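Local coordinates for protein probable amino acid aminotransferase (PDB 6Q1Q) that is of undetermined function but is probably an amino acid aminotransferase of class IV, present as an assembly of two chains, at residues E88-L93 against M110-P115; T35-D40 against M256-R261; L45-L50 against R69-V74; S188-A193 against I250-S255; L93-G98 against P105-M110. All blocks are in the same frame, centred on the assembly; numbering follows the deposited sequence.

Contact 1. Residues E88-L93 against M110-P115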
# COMPACT_ATOMS: atom_id res chain seq x y z
N GLU B 88 -16.53 2.11 -24.17
CA GLU B 88 -15.68 2.94 -23.33
C GLU B 88 -14.44 2.17 -22.93
O GLU B 88 -14.42 0.93 -22.91
CB GLU B 88 -16.44 3.41 -22.09
CG GLU B 88 -17.39 4.56 -22.32
CD GLU B 88 -18.14 4.95 -21.06
OE1 GLU B 88 -18.11 4.17 -20.08
OE2 GLU B 88 -18.74 6.05 -21.03
N GLY B 89 -13.39 2.90 -22.59
CA GLY B 89 -12.12 2.29 -22.25
C GLY B 89 -11.60 2.77 -20.91
O GLY B 89 -11.73 3.95 -20.57
N ALA B 90 -11.00 1.85 -20.16
CA ALA B 90 -10.34 2.17 -18.91
C ALA B 90 -8.84 2.18 -19.18
O ALA B 90 -8.23 1.12 -19.39
CB ALA B 90 -10.70 1.15 -17.83
N LEU B 91 -8.25 3.37 -19.17
CA LEU B 91 -6.84 3.55 -19.49
C LEU B 91 -6.09 3.89 -18.21
O LEU B 91 -6.53 4.76 -17.45
CB LEU B 91 -6.65 4.64 -20.55
CG LEU B 91 -5.23 5.04 -20.95
CD1 LEU B 91 -5.20 5.45 -22.42
CD2 LEU B 91 -4.70 6.18 -20.09
N ARG B 92 -4.98 3.20 -17.96
CA ARG B 92 -4.19 3.43 -16.76
C ARG B 92 -2.74 3.71 -17.12
O ARG B 92 -2.18 3.12 -18.05
CB ARG B 92 -4.25 2.22 -15.82
CG ARG B 92 -5.47 2.21 -14.92
CD ARG B 92 -5.50 0.98 -14.04
NE ARG B 92 -5.80 -0.23 -14.80
CZ ARG B 92 -6.19 -1.38 -14.26
NH1 ARG B 92 -6.34 -1.48 -12.95
NH2 ARG B 92 -6.44 -2.42 -15.04
N LEU B 93 -2.14 4.64 -16.38
CA LEU B 93 -0.72 4.94 -16.48
C LEU B 93 -0.04 4.39 -15.23
O LEU B 93 -0.43 4.74 -14.11
CB LEU B 93 -0.49 6.45 -16.58
CG LEU B 93 -1.53 7.25 -17.37
CD1 LEU B 93 -1.39 8.73 -17.09
CD2 LEU B 93 -1.39 6.96 -18.85
N MET B 110 -1.83 1.21 -20.11
CA MET B 110 -2.68 0.04 -20.20
C MET B 110 -4.11 0.48 -20.40
O MET B 110 -4.60 1.35 -19.67
CB MET B 110 -2.57 -0.82 -18.94
CG MET B 110 -3.14 -2.22 -19.10
SD MET B 110 -2.49 -3.39 -17.90
CE MET B 110 -2.54 -2.41 -16.40
N VAL B 111 -4.78 -0.11 -21.39
CA VAL B 111 -6.20 0.12 -21.62
C VAL B 111 -6.90 -1.23 -21.56
O VAL B 111 -6.45 -2.20 -22.18
CB VAL B 111 -6.47 0.84 -22.95
CG1 VAL B 111 -5.78 0.13 -24.11
CG2 VAL B 111 -7.96 0.99 -23.19
N SER B 112 -7.98 -1.30 -20.79
CA SER B 112 -8.70 -2.54 -20.55
C SER B 112 -10.20 -2.26 -20.61
O SER B 112 -10.60 -1.10 -20.60
CB SER B 112 -8.29 -3.14 -19.20
OG SER B 112 -8.43 -2.19 -18.16
N PRO B 113 -11.05 -3.29 -20.68
CA PRO B 113 -12.49 -3.03 -20.69
C PRO B 113 -12.96 -2.40 -19.38
O PRO B 113 -12.34 -2.58 -18.32
CB PRO B 113 -13.11 -4.42 -20.89
CG PRO B 113 -12.03 -5.23 -21.50
CD PRO B 113 -10.75 -4.71 -20.93
N VAL B 114 -14.05 -1.66 -19.47
CA VAL B 114 -14.65 -1.05 -18.28
C VAL B 114 -15.46 -2.11 -17.54
O VAL B 114 -16.28 -2.79 -18.17
CB VAL B 114 -15.52 0.14 -18.68
CG1 VAL B 114 -16.41 0.57 -17.52
CG2 VAL B 114 -14.66 1.30 -19.14
N PRO B 115 -15.26 -2.28 -16.23
CA PRO B 115 -15.97 -3.34 -15.51
C PRO B 115 -17.48 -3.14 -15.55
O PRO B 115 -17.98 -2.02 -15.67
CB PRO B 115 -15.43 -3.22 -14.08
CG PRO B 115 -14.12 -2.50 -14.22
CD PRO B 115 -14.30 -1.57 -15.38
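Arg92 and Met110 are paired across antiparallel strands 89-93 and 110-113, their side chains running side by side in the same direction. Met110 is bent at its last torsion (chi3 43°), and its CE meets the Arg92 guanidinium obliquely, 4.1 Å from NH2. Ser112 OG, on the same face, lies 3.7 Å from Arg92 NH2. The charge itself is answered by Glu100 of the second subunit, whereas Arg92 NE is buried without a partner in the model. Ala90, whose small methyl packs beside Ser112 and Val114 CG2, shares this face and forms a hydrogen-bonded pair with Ser112 (Ala90 N to Ser112 O 3.0 Å, Ser112 N to Ala90 O 2.8 Å). Leu91 and Val111 occupy the other face as a non-hydrogen-bonded pair with CB atoms 4.5 Å apart, their apolar branches suited to a buried layer. Beyond the ladder, Val114 CG2 reaches back to Glu88 O at 3.8 Å, while the Glu88 carboxylate turns to Arg39 and Arg122. Strand 31-39 flanks strand 89-96, Met3 of strand 3-6 bonds to Val111 on the far side, and helix 67-84 covers the Leu91 and Val111 face with Thr78 and Trp81.

Contact 2. Residues T35-D40 against M256-R261; sequences TLLVRD and MTLAAR
Thr35, Leu37 and Arg39 meet Met256 and Leu258 in a side-chain packing contact between the two sheets of the chain: strand 31-39 belongs to the antiparallel sheet, and the loop 256-258 leads into strand 259-265 of the mixed sheet. Alternation along the strand turns these three residues toward the loop. Thr35 crosses Met256 at a slant, its methyl CG2 lying 3.7 Å from Met256 CB, so the threonine uses its apolar branch here. With CG anti to its backbone N (chi1 -179°), Leu37 extends toward the loop, where CD1 comes within 3.4 Å of Met256 O. The polar need of that carbonyl is met by Arg122, which donates to it; the leucine methyl only packs against it. The other branch, Leu37 CD2, packs 4.3 Å from Leu258 CD2. Arg39 and Leu258 approach from opposite directions, and Leu258 CD1 lies obliquely to the guanidinium, 3.6 Å from Arg39 NH2. A long, bent arginine chain (chi3 -74°) suits this place because its end can touch a methyl while serving Glu88 and Asp284 in salt bridges; the nearby positive charge of Arg122 is probably eased by Glu88, which also pairs with it. Two sheets meeting through loops and side chains, rather than by shared strand pairing, is consistent with the two-domain architecture of class IV aminotransferases.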
# COMPACT_ATOMS: atom_id res chain seq x y z
N THR B 35 -5.81 6.84 -13.55
CA THR B 35 -6.87 6.16 -14.28
C THR B 35 -7.64 7.18 -15.10
O THR B 35 -8.03 8.23 -14.59
CB THR B 35 -7.82 5.44 -13.31
OG1 THR B 35 -7.18 4.27 -12.79
CG2 THR B 35 -9.11 5.03 -14.02
N LEU B 36 -7.85 6.87 -16.38
CA LEU B 36 -8.57 7.74 -17.29
C LEU B 36 -9.65 6.95 -18.00
O LEU B 36 -9.52 5.73 -18.19
CB LEU B 36 -7.63 8.38 -18.34
CG LEU B 36 -6.64 9.44 -17.87
CD1 LEU B 36 -5.35 8.81 -17.37
CD2 LEU B 36 -6.35 10.42 -19.00
N LEU B 37 -10.71 7.64 -18.40
CA LEU B 37 -11.79 7.04 -19.15
C LEU B 37 -11.64 7.40 -20.62
O LEU B 37 -11.53 8.58 -20.96
CB LEU B 37 -13.15 7.50 -18.63
CG LEU B 37 -14.36 6.90 -19.35
CD1 LEU B 37 -14.89 5.70 -18.59
CD2 LEU B 37 -15.45 7.94 -19.56
N VAL B 38 -11.62 6.39 -21.48
CA VAL B 38 -11.62 6.59 -22.92
C VAL B 38 -13.07 6.63 -23.39
O VAL B 38 -13.79 5.64 -23.26
CB VAL B 38 -10.83 5.50 -23.65
CG1 VAL B 38 -11.09 5.56 -25.15
CG2 VAL B 38 -9.34 5.64 -23.36
N ARG B 39 -13.49 7.77 -23.92
CA ARG B 39 -14.88 7.97 -24.32
C ARG B 39 -14.93 8.80 -25.60
O ARG B 39 -14.37 9.90 -25.65
CB ARG B 39 -15.69 8.65 -23.22
CG ARG B 39 -17.02 9.21 -23.69
CD ARG B 39 -17.81 9.82 -22.54
NE ARG B 39 -18.37 8.80 -21.66
CZ ARG B 39 -19.24 9.05 -20.69
NH1 ARG B 39 -19.64 10.29 -20.46
NH2 ARG B 39 -19.70 8.06 -19.93
N ASP B 40 -15.62 8.27 -26.61
CA ASP B 40 -15.84 8.95 -27.88
C ASP B 40 -14.51 9.31 -28.56
O ASP B 40 -14.23 10.47 -28.89
CB ASP B 40 -16.72 10.20 -27.70
CG ASP B 40 -18.15 9.84 -27.37
OD1 ASP B 40 -18.97 10.77 -27.20
OD2 ASP B 40 -18.46 8.64 -27.25
N MET B 256 -12.97 6.82 -13.70
CA MET B 256 -13.52 5.79 -14.57
C MET B 256 -15.03 5.62 -14.36
O MET B 256 -15.81 5.77 -15.30
CB MET B 256 -12.80 4.46 -14.35
CG MET B 256 -13.36 3.33 -15.21
SD MET B 256 -13.23 1.71 -14.45
CE MET B 256 -11.57 1.77 -13.77
N THR B 257 -15.44 5.30 -13.13
CA THR B 257 -16.84 5.42 -12.76
C THR B 257 -17.08 6.88 -12.37
O THR B 257 -16.63 7.33 -11.31
CB THR B 257 -17.22 4.45 -11.65
OG1 THR B 257 -18.46 4.86 -11.05
CG2 THR B 257 -16.13 4.35 -10.59
N LEU B 258 -17.77 7.62 -13.24
CA LEU B 258 -17.78 9.07 -13.13
C LEU B 258 -18.52 9.52 -11.87
O LEU B 258 -17.92 10.14 -10.98
CB LEU B 258 -18.41 9.68 -14.38
CG LEU B 258 -17.75 9.22 -15.68
CD1 LEU B 258 -18.61 9.57 -16.88
CD2 LEU B 258 -16.36 9.82 -15.81
N ALA B 259 -19.81 9.21 -11.77
CA ALA B 259 -20.60 9.61 -10.62
C ALA B 259 -21.48 8.45 -10.19
O ALA B 259 -22.22 7.89 -11.01
CB ALA B 259 -21.45 10.84 -10.92
N ALA B 260 -21.39 8.09 -8.91
CA ALA B 260 -22.23 7.05 -8.32
C ALA B 260 -22.94 7.66 -7.12
O ALA B 260 -22.31 7.88 -6.07
CB ALA B 260 -21.40 5.83 -7.91
N ARG B 261 -24.23 7.94 -7.26
CA ARG B 261 -24.99 8.52 -6.17
C ARG B 261 -25.16 7.52 -5.04
O ARG B 261 -25.31 6.31 -5.27
CB ARG B 261 -26.36 8.99 -6.66
CG ARG B 261 -27.12 9.84 -5.65
CD ARG B 261 -28.49 10.23 -6.17
NE ARG B 261 -29.25 9.08 -6.63
CZ ARG B 261 -30.18 8.46 -5.90
NH1 ARG B 261 -30.46 8.90 -4.68
NH2 ARG B 261 -30.83 7.42 -6.40

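Contact 3. Residues L45-L50 against R69-V74; sequences LVEAHL and RWRRAV
The Glu47 carboxylate meets the Arg71 guanidinium at its edge, close to its plane, with the two planes only 20° apart. This salt bridge spans the outer side of a helix-helix contact between helices 46-59 and 67-84, whose local axes make an angle of 132°, nearer to antiparallel than to parallel. Arg71 NE donates to the syn side of Glu47 OE2 at 3.0 Å; weaker bonds run to Glu47 OE1 from NE, at 3.2 Å, and from NH2. Bent at chi2 (-53°), the glutamate turns its end toward the extended arginine, and the two chains cross at about a right angle.

Beneath the charges, Leu50 uses both branches: CD1 lies 3.6 Å from Arg71 CG, in the aliphatic part of the arginine, and CD2 lies 4.1 Å from Trp70 CB. The Trp70 ring itself leads away, toward Leu93, Ala107 and Val109 of the sheet. Farther along the interface, Val46 CG1 and Val74 CG1 meet at 4.3 Å, branched apolar residues that touch lightly across the widely spaced helices. The His49 ring, on another side of its helix, has the Leu45 carbonyl carbon at its edge, and its NE2 bonds to Ser255. Leu45 is in the N-cap position, and its carbonyl O is gripped from opposite faces of the carbonyl plane, by the backbone N of His49 and by the ring: His49 ND1 lies 2.9 Å from Leu45 O.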
# COMPACT_ATOMS: atom_id res chain seq x y z
N LEU B 45 -9.72 14.33 -20.18
CA LEU B 45 -8.93 15.14 -19.26
C LEU B 45 -7.50 14.62 -19.14
O LEU B 45 -6.97 14.41 -18.04
CB LEU B 45 -9.60 15.20 -17.89
CG LEU B 45 -11.05 15.70 -17.85
CD1 LEU B 45 -11.70 15.40 -16.51
CD2 LEU B 45 -11.11 17.19 -18.15
N VAL B 46 -6.86 14.41 -20.29
CA VAL B 46 -5.53 13.79 -20.31
C VAL B 46 -4.52 14.66 -19.57
O VAL B 46 -3.75 14.17 -18.73
CB VAL B 46 -5.08 13.53 -21.76
CG1 VAL B 46 -3.67 12.96 -21.78
CG2 VAL B 46 -6.05 12.58 -22.45
N GLU B 47 -4.51 15.96 -19.86
CA GLU B 47 -3.50 16.84 -19.27
C GLU B 47 -3.64 16.93 -17.76
O GLU B 47 -2.65 16.85 -17.03
CB GLU B 47 -3.59 18.23 -19.90
CG GLU B 47 -3.19 18.25 -21.35
CD GLU B 47 -1.82 17.62 -21.59
OE1 GLU B 47 -0.86 17.99 -20.88
OE2 GLU B 47 -1.71 16.76 -22.48
N ALA B 48 -4.87 17.08 -17.27
CA ALA B 48 -5.08 17.18 -15.83
C ALA B 48 -4.66 15.91 -15.10
O ALA B 48 -4.18 15.97 -13.97
CB ALA B 48 -6.54 17.52 -15.53
N HIS B 49 -4.82 14.75 -15.75
CA HIS B 49 -4.38 13.50 -15.12
C HIS B 49 -2.86 13.36 -15.17
O HIS B 49 -2.25 12.85 -14.22
CB HIS B 49 -5.05 12.31 -15.79
CG HIS B 49 -6.43 12.03 -15.29
ND1 HIS B 49 -7.56 12.59 -15.85
CD2 HIS B 49 -6.87 11.26 -14.26
CE1 HIS B 49 -8.63 12.17 -15.20
NE2 HIS B 49 -8.24 11.36 -14.23
N LEU B 50 -2.23 13.81 -16.26
CA LEU B 50 -0.78 13.84 -16.31
C LEU B 50 -0.22 14.82 -15.28
O LEU B 50 0.87 14.60 -14.74
CB LEU B 50 -0.29 14.22 -17.71
CG LEU B 50 -0.49 13.18 -18.81
CD1 LEU B 50 0.16 13.67 -20.09
CD2 LEU B 50 0.08 11.83 -18.40
N ARG B 69 6.59 11.85 -23.92
CA ARG B 69 6.51 10.41 -24.14
C ARG B 69 5.23 9.83 -23.56
O ARG B 69 4.63 8.92 -24.14
CB ARG B 69 7.74 9.72 -23.53
CG ARG B 69 9.05 10.42 -23.84
CD ARG B 69 10.15 9.42 -24.17
NE ARG B 69 10.32 8.41 -23.13
CZ ARG B 69 10.65 7.14 -23.37
NH1 ARG B 69 10.83 6.73 -24.62
NH2 ARG B 69 10.79 6.29 -22.36
N TRP B 70 4.79 10.34 -22.40
CA TRP B 70 3.52 9.90 -21.84
C TRP B 70 2.35 10.27 -22.73
O TRP B 70 1.41 9.48 -22.90
CB TRP B 70 3.33 10.49 -20.44
CG TRP B 70 4.02 9.73 -19.34
CD1 TRP B 70 5.16 10.10 -18.68
CD2 TRP B 70 3.63 8.47 -18.79
NE1 TRP B 70 5.49 9.15 -17.75
CE2 TRP B 70 4.57 8.14 -17.80
CE3 TRP B 70 2.57 7.59 -19.04
CZ2 TRP B 70 4.48 6.96 -17.05
CZ3 TRP B 70 2.49 6.42 -18.30
CH2 TRP B 70 3.44 6.12 -17.32
N ARG B 71 2.37 11.47 -23.32
CA ARG B 71 1.27 11.90 -24.17
C ARG B 71 1.14 11.01 -25.40
O ARG B 71 0.03 10.68 -25.82
CB ARG B 71 1.46 13.36 -24.58
CG ARG B 71 1.12 14.37 -23.50
CD ARG B 71 1.07 15.78 -24.06
NE ARG B 71 1.22 16.78 -23.00
CZ ARG B 71 2.37 17.33 -22.65
NH1 ARG B 71 3.49 16.98 -23.26
NH2 ARG B 71 2.41 18.23 -21.67
N ARG B 72 2.27 10.60 -25.97
CA ARG B 72 2.24 9.78 -27.17
C ARG B 72 1.73 8.37 -26.88
O ARG B 72 0.92 7.83 -27.63
CB ARG B 72 3.63 9.72 -27.79
CG ARG B 72 3.92 8.44 -28.56
CD ARG B 72 5.23 8.57 -29.30
NE ARG B 72 6.34 8.55 -28.35
CZ ARG B 72 7.59 8.21 -28.66
NH1 ARG B 72 7.90 7.85 -29.89
NH2 ARG B 72 8.53 8.23 -27.72
N ALA B 73 2.20 7.76 -25.78
CA ALA B 73 1.76 6.42 -25.44
C ALA B 73 0.26 6.38 -25.15
O ALA B 73 -0.42 5.40 -25.48
CB ALA B 73 2.54 5.89 -24.24
N VAL B 74 -0.26 7.43 -24.52
CA VAL B 74 -1.70 7.51 -24.28
C VAL B 74 -2.46 7.45 -25.60
O VAL B 74 -3.42 6.68 -25.75
CB VAL B 74 -2.05 8.79 -23.50
CG1 VAL B 74 -3.55 9.04 -23.52
CG2 VAL B 74 -1.56 8.68 -22.07

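Contact 4. Residues S188-A193 against I250-S255; sequences STVVIA and IWLVSS
An antiparallel ladder between strands 189-195 and 249-253 of the mixed sheet is formed here, pairing Thr189 with Val253 and Val191 with Trp251 through backbone hydrogen bonds. The bonds of the first pair are nearly straight (Thr189 N to Val253 O 2.7 Å). Those of the second are a little longer, with Val191 N 3.1 Å from Trp251 O. On one face Val190, Ile192, Ile250 and Leu252 run side by side in the same direction. Val190 CG2 touches Leu252 CD2 at 3.7 Å, and Ile192 CG2 lies 3.8 Å from Ile250 CG1; the beta-branched Val190, Ile192 and Ile250 sit easily in extended backbone, and Leu252 adds a longer apolar chain. Leu252 CB also presses on Ser188 OG at 3.4 Å, a hydroxyl buried here with no polar partner in the model.

On the other face Val191 and Val253 cross at about a right angle. Val191 CG2 lies between the backbone N and the carbonyl carbon, which brings it within 3.5 Å of Val253 CG2. Trp251 turns the edge of its ring to the partner strand: CE3 approaches Val191 O, and CH2 lies 3.6 Å from Ala193 CB, where a small residue accommodates the broad indole. Strand 203-207 adjoins strand 189-195, and strand 259-265 adjoins strand 249-253. Helix 275-286 lies against the Val191 and Trp251 face, where Phe279 stacks with the indole, and Gln220 of helix 218-229 touches Thr189 and Val191.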
# COMPACT_ATOMS: atom_id res chain seq x y z
N SER B 188 -12.78 6.97 -4.59
CA SER B 188 -13.60 8.04 -5.13
C SER B 188 -13.53 9.26 -4.22
O SER B 188 -13.12 9.18 -3.06
CB SER B 188 -15.05 7.59 -5.31
OG SER B 188 -15.50 6.84 -4.19
N THR B 189 -13.95 10.40 -4.77
CA THR B 189 -14.11 11.64 -4.04
C THR B 189 -15.58 11.84 -3.67
O THR B 189 -16.47 11.53 -4.47
CB THR B 189 -13.62 12.83 -4.88
OG1 THR B 189 -12.26 12.60 -5.29
CG2 THR B 189 -13.69 14.12 -4.08
N VAL B 190 -15.82 12.34 -2.47
CA VAL B 190 -17.17 12.57 -1.97
C VAL B 190 -17.60 13.99 -2.31
O VAL B 190 -16.86 14.95 -2.04
CB VAL B 190 -17.25 12.32 -0.46
CG1 VAL B 190 -18.60 12.77 0.09
CG2 VAL B 190 -16.99 10.85 -0.14
N VAL B 191 -18.77 14.13 -2.93
CA VAL B 191 -19.38 15.44 -3.18
C VAL B 191 -20.85 15.39 -2.78
O VAL B 191 -21.53 14.38 -3.01
CB VAL B 191 -19.23 15.88 -4.65
CG1 VAL B 191 -17.76 16.08 -5.00
CG2 VAL B 191 -19.87 14.87 -5.57
N ILE B 192 -21.33 16.46 -2.16
CA ILE B 192 -22.70 16.56 -1.69
C ILE B 192 -23.34 17.82 -2.27
O ILE B 192 -22.65 18.80 -2.56
CB ILE B 192 -22.82 16.54 -0.15
CG1 ILE B 192 -22.09 17.75 0.45
CG2 ILE B 192 -22.28 15.23 0.41
CD1 ILE B 192 -22.58 18.12 1.84
N ALA B 193 -24.66 17.78 -2.43
CA ALA B 193 -25.44 18.95 -2.82
C ALA B 193 -26.20 19.49 -1.62
O ALA B 193 -26.89 18.74 -0.92
CB ALA B 193 -26.41 18.60 -3.95
N ILE B 250 -25.56 12.74 -2.37
CA ILE B 250 -24.16 12.37 -2.15
C ILE B 250 -23.72 11.53 -3.34
O ILE B 250 -24.40 10.58 -3.72
CB ILE B 250 -23.97 11.58 -0.84
CG1 ILE B 250 -24.67 12.28 0.32
CG2 ILE B 250 -22.49 11.42 -0.53
CD1 ILE B 250 -24.81 11.41 1.54
N TRP B 251 -22.57 11.88 -3.92
CA TRP B 251 -22.03 11.14 -5.05
C TRP B 251 -20.59 10.75 -4.78
O TRP B 251 -19.83 11.51 -4.16
CB TRP B 251 -22.10 11.96 -6.34
CG TRP B 251 -23.49 12.36 -6.71
CD1 TRP B 251 -24.34 11.71 -7.55
CD2 TRP B 251 -24.19 13.51 -6.22
NE1 TRP B 251 -25.53 12.39 -7.63
CE2 TRP B 251 -25.47 13.50 -6.82
CE3 TRP B 251 -23.87 14.55 -5.35
CZ2 TRP B 251 -26.42 14.48 -6.57
CZ3 TRP B 251 -24.81 15.52 -5.10
CH2 TRP B 251 -26.07 15.48 -5.70
N LEU B 252 -20.21 9.57 -5.24
CA LEU B 252 -18.82 9.13 -5.24
C LEU B 252 -18.27 9.37 -6.64
O LEU B 252 -18.64 8.67 -7.59
CB LEU B 252 -18.72 7.66 -4.83
CG LEU B 252 -19.22 7.39 -3.41
CD1 LEU B 252 -19.02 5.94 -3.03
CD2 LEU B 252 -18.54 8.32 -2.42
N VAL B 253 -17.40 10.36 -6.76
CA VAL B 253 -16.90 10.82 -8.05
C VAL B 253 -15.48 10.31 -8.26
O VAL B 253 -14.62 10.47 -7.38
CB VAL B 253 -16.95 12.36 -8.15
CG1 VAL B 253 -16.38 12.82 -9.48
CG2 VAL B 253 -18.38 12.83 -8.01
N SER B 254 -15.24 9.69 -9.41
CA SER B 254 -13.92 9.22 -9.78
C SER B 254 -13.79 9.29 -11.30
O SER B 254 -14.73 9.68 -12.00
CB SER B 254 -13.67 7.80 -9.25
OG SER B 254 -14.73 6.94 -9.61
N SER B 255 -12.62 8.91 -11.80
CA SER B 255 -12.31 9.14 -13.20
C SER B 255 -12.93 8.09 -14.12
O SER B 255 -13.36 8.42 -15.23
CB SER B 255 -10.79 9.20 -13.40
OG SER B 255 -10.28 10.39 -12.83

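Contact 5. Residues L93-G98 against P105-M110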
# COMPACT_ATOMS: atom_id res chain seq x y z
N LEU B 93 -2.14 4.64 -16.38
CA LEU B 93 -0.72 4.94 -16.48
C LEU B 93 -0.04 4.39 -15.23
O LEU B 93 -0.43 4.74 -14.11
CB LEU B 93 -0.49 6.45 -16.58
CG LEU B 93 -1.53 7.25 -17.37
CD1 LEU B 93 -1.39 8.73 -17.09
CD2 LEU B 93 -1.39 6.96 -18.85
N ILE B 94 0.96 3.53 -15.42
CA ILE B 94 1.69 2.92 -14.31
C ILE B 94 3.13 3.40 -14.36
O ILE B 94 3.80 3.27 -15.40
CB ILE B 94 1.60 1.39 -14.33
CG1 ILE B 94 0.17 0.94 -14.00
CG2 ILE B 94 2.58 0.78 -13.34
CD1 ILE B 94 -0.54 0.29 -15.14
N TYR B 95 3.61 3.94 -13.24
CA TYR B 95 4.93 4.57 -13.15
C TYR B 95 5.56 4.07 -11.86
O TYR B 95 5.26 4.57 -10.77
CB TYR B 95 4.80 6.09 -13.17
CG TYR B 95 6.10 6.86 -13.32
CD1 TYR B 95 7.08 6.44 -14.21
CD2 TYR B 95 6.31 8.02 -12.60
CE1 TYR B 95 8.26 7.16 -14.35
CE2 TYR B 95 7.48 8.74 -12.73
CZ TYR B 95 8.45 8.31 -13.61
OH TYR B 95 9.62 9.04 -13.75
N SER B 96 6.43 3.07 -11.97
CA SER B 96 7.05 2.43 -10.83
C SER B 96 8.51 2.82 -10.70
O SER B 96 9.15 3.26 -11.66
CB SER B 96 6.93 0.90 -10.95
OG SER B 96 8.10 0.27 -10.46
N ARG B 97 9.05 2.63 -9.49
CA ARG B 97 10.44 2.98 -9.23
C ARG B 97 11.42 2.16 -10.05
O ARG B 97 12.60 2.52 -10.12
CB ARG B 97 10.75 2.84 -7.74
CG ARG B 97 11.97 3.64 -7.27
CD ARG B 97 12.09 3.68 -5.76
NE ARG B 97 10.84 4.09 -5.14
CZ ARG B 97 10.45 5.36 -5.00
NH1 ARG B 97 11.22 6.34 -5.45
NH2 ARG B 97 9.29 5.64 -4.42
N GLY B 98 10.98 1.07 -10.66
CA GLY B 98 11.83 0.22 -11.46
C GLY B 98 12.17 -1.08 -10.76
O GLY B 98 11.47 -1.55 -9.86
N PRO B 105 13.11 3.95 -14.13
CA PRO B 105 11.75 3.58 -13.74
C PRO B 105 11.06 2.79 -14.84
O PRO B 105 11.38 2.91 -16.03
CB PRO B 105 11.05 4.92 -13.51
CG PRO B 105 11.86 5.91 -14.29
CD PRO B 105 13.27 5.41 -14.25
N THR B 106 10.11 1.96 -14.44
CA THR B 106 9.27 1.24 -15.38
C THR B 106 7.99 2.04 -15.60
O THR B 106 7.37 2.51 -14.65
CB THR B 106 8.95 -0.18 -14.89
OG1 THR B 106 8.46 -0.13 -13.55
CG2 THR B 106 10.21 -1.02 -14.92
N ALA B 107 7.61 2.21 -16.87
CA ALA B 107 6.48 3.05 -17.22
C ALA B 107 5.80 2.48 -18.45
O ALA B 107 6.46 2.19 -19.45
CB ALA B 107 6.93 4.49 -17.49
N TYR B 108 4.48 2.33 -18.37
CA TYR B 108 3.70 1.86 -19.51
C TYR B 108 2.27 2.34 -19.37
O TYR B 108 1.85 2.83 -18.32
CB TYR B 108 3.76 0.33 -19.65
CG TYR B 108 3.26 -0.44 -18.45
CD1 TYR B 108 4.11 -0.75 -17.39
CD2 TYR B 108 1.94 -0.88 -18.38
CE1 TYR B 108 3.65 -1.46 -16.29
CE2 TYR B 108 1.48 -1.59 -17.29
CZ TYR B 108 2.34 -1.88 -16.24
OH TYR B 108 1.89 -2.59 -15.15
N VAL B 109 1.52 2.20 -20.46
CA VAL B 109 0.12 2.58 -20.53
C VAL B 109 -0.69 1.33 -20.79
O VAL B 109 -0.29 0.47 -21.58
CB VAL B 109 -0.13 3.64 -21.64
CG1 VAL B 109 -1.62 3.84 -21.87
CG2 VAL B 109 0.56 4.95 -21.29
N MET B 110 -1.83 1.21 -20.11
CA MET B 110 -2.68 0.04 -20.20
C MET B 110 -4.11 0.48 -20.40
O MET B 110 -4.60 1.35 -19.67
CB MET B 110 -2.57 -0.82 -18.94
CG MET B 110 -3.14 -2.22 -19.10
SD MET B 110 -2.49 -3.39 -17.90
CE MET B 110 -2.54 -2.41 -16.40
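Ile94 lies over one face of the Tyr108 ring, its CB 4.1 Å from the ring centroid and 21° off the normal, a CH-pi contact. Tyr108 CG sits between its backbone N and carbonyl carbon (chi1 59°), which swings the ring back under the neighbouring strand; Ile94 CD1 then reaches 3.5 Å from Tyr108 CE2 and also meets the methyl of Met110. On the opposite face of the sheet Tyr95 CE1 lies 3.7 Å from Pro105 CB, and Tyr95 CD1 touches the small Ala107, while Leu93 CD2 packs 3.7 Å from Val109 CG2. Backbone bonds at the Ile94-Tyr108 and Ser96-Thr106 pairs set the register: Ile94 N donates to Tyr108 O at 3.1 Å and Ser96 N to Thr106 O at 2.9 Å, with a weak return bond from Thr106 N. At the hairpin end Ser96 OG accepts from Gly98 N at 3.0 Å, an ST turn, and Gly98 takes backbone angles at which a side chain would crowd the preceding carbonyl. Farther out, Asp23 binds the hydroxyls of Ser96 and Thr106, Pro63 O receives Tyr95 OH, and Ala21 O of the second subunit receives Tyr108 OH. Both tyrosines thus combine a hydrocarbon-packed ring with a satisfied hydroxyl, which probably limits movement of the rings.

In the fold
Contacts 1 and 5 are consecutive lengths of one hairpin, strands 89-96 and 106-113, sharing Leu93 and Met110, and both reach the second subunit. Contact 4 is the other buried ladder, in the mixed sheet, about 27 Å from contact 5 between centres. Contact 2 spans these two sheets, touching contact 1 on one side, and on the other its Ala260 bonds to Leu252 of contact 4. Like contact 3, it is only partly buried; contact 3 turns its salt bridge outward and its apolar side to the hairpin. The three ladders rest on backbone bonds and apolar faces, whereas contacts 2 and 3 have no backbone-to-backbone bonds and are built from side-chain packing, with a salt bridge in contact 3.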